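Local coordinates for PHB depolymerase (Penicillium funiculosum, PDB 2D81), which catalyses the hydrolysis of ester bonds in the biopolyester polyhydroxybutyrate, with a circularly permuted alpha/beta-hydrolase fold, at residues L278-G283 with G289-N294. Sequence-based numbering, arbitrary orientation.
Sequences LSNPNG and GWYGSN. With RB3 ((1R)-3-{[(1R)-3-methoxy-1-methyl-3-oxopropyl]oxy}-1-methyl-3-oxopropyl (3R)-3-hydroxybutanoate), chain C.
Asn-280 ND2 donates to Tyr-291 OH at 3.1 Å, and the N-H...O angle of 174° with the acceptor in the amide plane marks a straight bond. It links the end of strand 277-280, one of two antiparallel strands (with 269-271) outside the central sheet of this alpha/beta-hydrolase, to the loop before helix 301-314, beside the trimer-binding pocket. Both amide ends are used: OD1 accepts from the backbone N of Cys-284, while Tyr-291 OH is also hydrogen-bonded to Asp-266 OD2. Trp-290 NE1 makes a weak hydrogen bond to Ser-279 O, 3.0 Å long and bent to 122°. The Asn-280 side chain extends away from its own backbone N, which lays its amide over the Trp-290 indole, the planes 16° apart. In a CH-pi contact, Asn-280 CB lies 3.9 Å from the centroid of the six-membered ring of Trp-290, over its face. Leu-278 packs CD2 against Trp-290 CZ2 at 3.9 Å, and the same methyl approaches the ligand. Replacing Trp-290 by an alanine removes the indole, and would probably leave Ser-279 O without this donor and open a gap beside the bound ester. On the ligand side, Trp-290 CH2 meets the methyl C4B of RB3 at 3.8 Å.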
loop_
_atom_site.group_PDB
_atom_site.type_symbol
_atom_site.label_atom_id
_atom_site.label_comp_id
_atom_site.label_asym_id
_atom_site.label_seq_id
_atom_site.Cartn_x
_atom_site.Cartn_y
_atom_site.Cartn_z
ATOM N N LEU A 278 1.222 -15.894 -16.432
ATOM C CA LEU A 278 1.994 -15.838 -15.200
ATOM C C LEU A 278 1.138 -16.329 -14.032
ATOM O O LEU A 278 -0.066 -16.068 -13.979
ATOM C CB LEU A 278 2.449 -14.398 -14.941
ATOM C CG LEU A 278 3.595 -14.201 -13.949
ATOM C CD1 LEU A 278 4.887 -14.719 -14.567
ATOM C CD2 LEU A 278 3.733 -12.728 -13.600
ATOM N N SER A 279 1.758 -17.048 -13.103
ATOM C CA SER A 279 1.076 -17.442 -11.878
ATOM C C SER A 279 1.416 -16.449 -10.771
ATOM O O SER A 279 2.209 -15.528 -10.979
ATOM C CB SER A 279 1.488 -18.863 -11.472
ATOM O OG SER A 279 2.895 -18.984 -11.355
ATOM N N ASN A 280 0.814 -16.633 -9.600
ATOM C CA ASN A 280 1.036 -15.725 -8.474
ATOM C C ASN A 280 1.330 -16.526 -7.203
ATOM O O ASN A 280 0.684 -16.344 -6.172
ATOM C CB ASN A 280 -0.205 -14.843 -8.294
ATOM C CG ASN A 280 -0.069 -13.857 -7.153
ATOM O OD1 ASN A 280 1.037 -13.483 -6.759
ATOM N ND2 ASN A 280 -1.202 -13.410 -6.632
ATOM N N PRO A 281 2.332 -17.416 -7.262
ATOM C CA PRO A 281 2.717 -18.256 -6.125
ATOM C C PRO A 281 3.181 -17.503 -4.881
ATOM O O PRO A 281 3.156 -18.052 -3.780
ATOM C CB PRO A 281 3.820 -19.133 -6.709
ATOM C CG PRO A 281 4.483 -18.212 -7.681
ATOM C CD PRO A 281 3.292 -17.576 -8.371
ATOM N N ASN A 282 3.603 -16.254 -5.057
ATOM C CA ASN A 282 4.145 -15.467 -3.952
ATOM C C ASN A 282 3.084 -14.643 -3.218
ATOM O O ASN A 282 3.377 -14.003 -2.208
ATOM C CB ASN A 282 5.253 -14.544 -4.466
ATOM C CG ASN A 282 6.476 -15.312 -4.951
ATOM O OD1 ASN A 282 7.326 -14.768 -5.655
ATOM N ND2 ASN A 282 6.571 -16.578 -4.568
ATOM N N GLY A 283 1.855 -14.656 -3.722
ATOM C CA GLY A 283 0.788 -13.940 -3.046
ATOM C C GLY A 283 1.007 -12.441 -3.095
ATOM O O GLY A 283 0.959 -11.750 -2.065
ATOM N N GLY A 289 -2.025 -7.677 -13.972
ATOM C CA GLY A 289 -3.211 -8.106 -14.692
ATOM C C GLY A 289 -3.597 -9.564 -14.500
ATOM O O GLY A 289 -4.305 -10.131 -15.336
ATOM N N TRP A 290 -3.144 -10.178 -13.408
ATOM C CA TRP A 290 -3.542 -11.550 -13.095
ATOM C C TRP A 290 -5.059 -11.719 -13.118
ATOM O O TRP A 290 -5.584 -12.672 -13.694
ATOM C CB TRP A 290 -3.039 -11.967 -11.709
ATOM C CG TRP A 290 -1.593 -12.324 -11.631
ATOM C CD1 TRP A 290 -0.942 -13.289 -12.347
ATOM C CD2 TRP A 290 -0.625 -11.762 -10.743
ATOM N NE1 TRP A 290 0.374 -13.366 -11.953
ATOM C CE2 TRP A 290 0.595 -12.438 -10.969
ATOM C CE3 TRP A 290 -0.670 -10.752 -9.774
ATOM C CZ2 TRP A 290 1.761 -12.134 -10.262
ATOM C CZ3 TRP A 290 0.489 -10.449 -9.068
ATOM C CH2 TRP A 290 1.690 -11.138 -9.318
ATOM N N TYR A 291 -5.761 -10.790 -12.480
ATOM C CA TYR A 291 -7.174 -10.991 -12.190
ATOM C C TYR A 291 -8.083 -10.059 -12.978
ATOM O O TYR A 291 -9.202 -9.768 -12.562
ATOM C CB TYR A 291 -7.406 -10.834 -10.684
ATOM C CG TYR A 291 -6.510 -11.746 -9.879
ATOM C CD1 TYR A 291 -5.464 -11.234 -9.106
ATOM C CD2 TYR A 291 -6.654 -13.131 -9.955
ATOM C CE1 TYR A 291 -4.583 -12.085 -8.438
ATOM C CE2 TYR A 291 -5.781 -13.985 -9.293
ATOM C CZ TYR A 291 -4.748 -13.460 -8.538
ATOM O OH TYR A 291 -3.880 -14.314 -7.893
ATOM N N GLY A 292 -7.599 -9.602 -14.128
ATOM C CA GLY A 292 -8.435 -8.806 -15.009
ATOM C C GLY A 292 -7.668 -7.691 -15.687
ATOM O O GLY A 292 -6.632 -7.245 -15.194
ATOM N N SER A 293 -8.187 -7.237 -16.822
ATOM C CA SER A 293 -7.551 -6.179 -17.590
ATOM C C SER A 293 -7.648 -4.823 -16.897
ATOM O O SER A 293 -6.893 -3.911 -17.213
ATOM C CB SER A 293 -8.186 -6.094 -18.980
ATOM O OG SER A 293 -9.588 -5.925 -18.885
ATOM N N ASN A 294 -8.578 -4.694 -15.953
ATOM C CA ASN A 294 -8.781 -3.430 -15.241
ATOM C C ASN A 294 -8.180 -3.425 -13.836
ATOM O O ASN A 294 -8.653 -2.701 -12.961
ATOM C CB ASN A 294 -10.273 -3.115 -15.142
ATOM C CG ASN A 294 -11.088 -4.308 -14.701
ATOM O OD1 ASN A 294 -10.682 -5.056 -13.810
ATOM N ND2 ASN A 294 -12.249 -4.494 -15.321
HETATM O O1M RB3 C . 10.348 -9.315 -5.797
HETATM C C1A RB3 C . 9.220 -8.899 -5.450
HETATM O O1A RB3 C . 8.369 -9.546 -4.802
HETATM C C2A RB3 C . 8.853 -7.470 -5.856
HETATM C C3A RB3 C . 7.562 -7.438 -6.677
HETATM C C4A RB3 C . 7.269 -5.988 -7.067
HETATM O O3A RB3 C . 7.738 -8.228 -7.865
HETATM C C1B RB3 C . 6.614 -8.917 -8.203
HETATM O O1B RB3 C . 5.506 -8.539 -7.825
HETATM C C2B RB3 C . 6.766 -10.175 -9.062
HETATM C C3B RB3 C . 5.450 -10.644 -9.691
HETATM C C4B RB3 C . 4.897 -9.604 -10.669
HETATM O O3B RB3 C . 5.688 -11.863 -10.413
HETATM C C1C RB3 C . 5.614 -12.962 -9.615
HETATM O O1C RB3 C . 5.996 -12.909 -8.446
HETATM C C2C RB3 C . 5.064 -14.267 -10.195
HETATM C C3C RB3 C . 6.110 -15.382 -10.128
HETATM C C4C RB3 C . 5.560 -16.672 -10.738
HETATM O O3C RB3 C . 7.293 -14.971 -10.816
#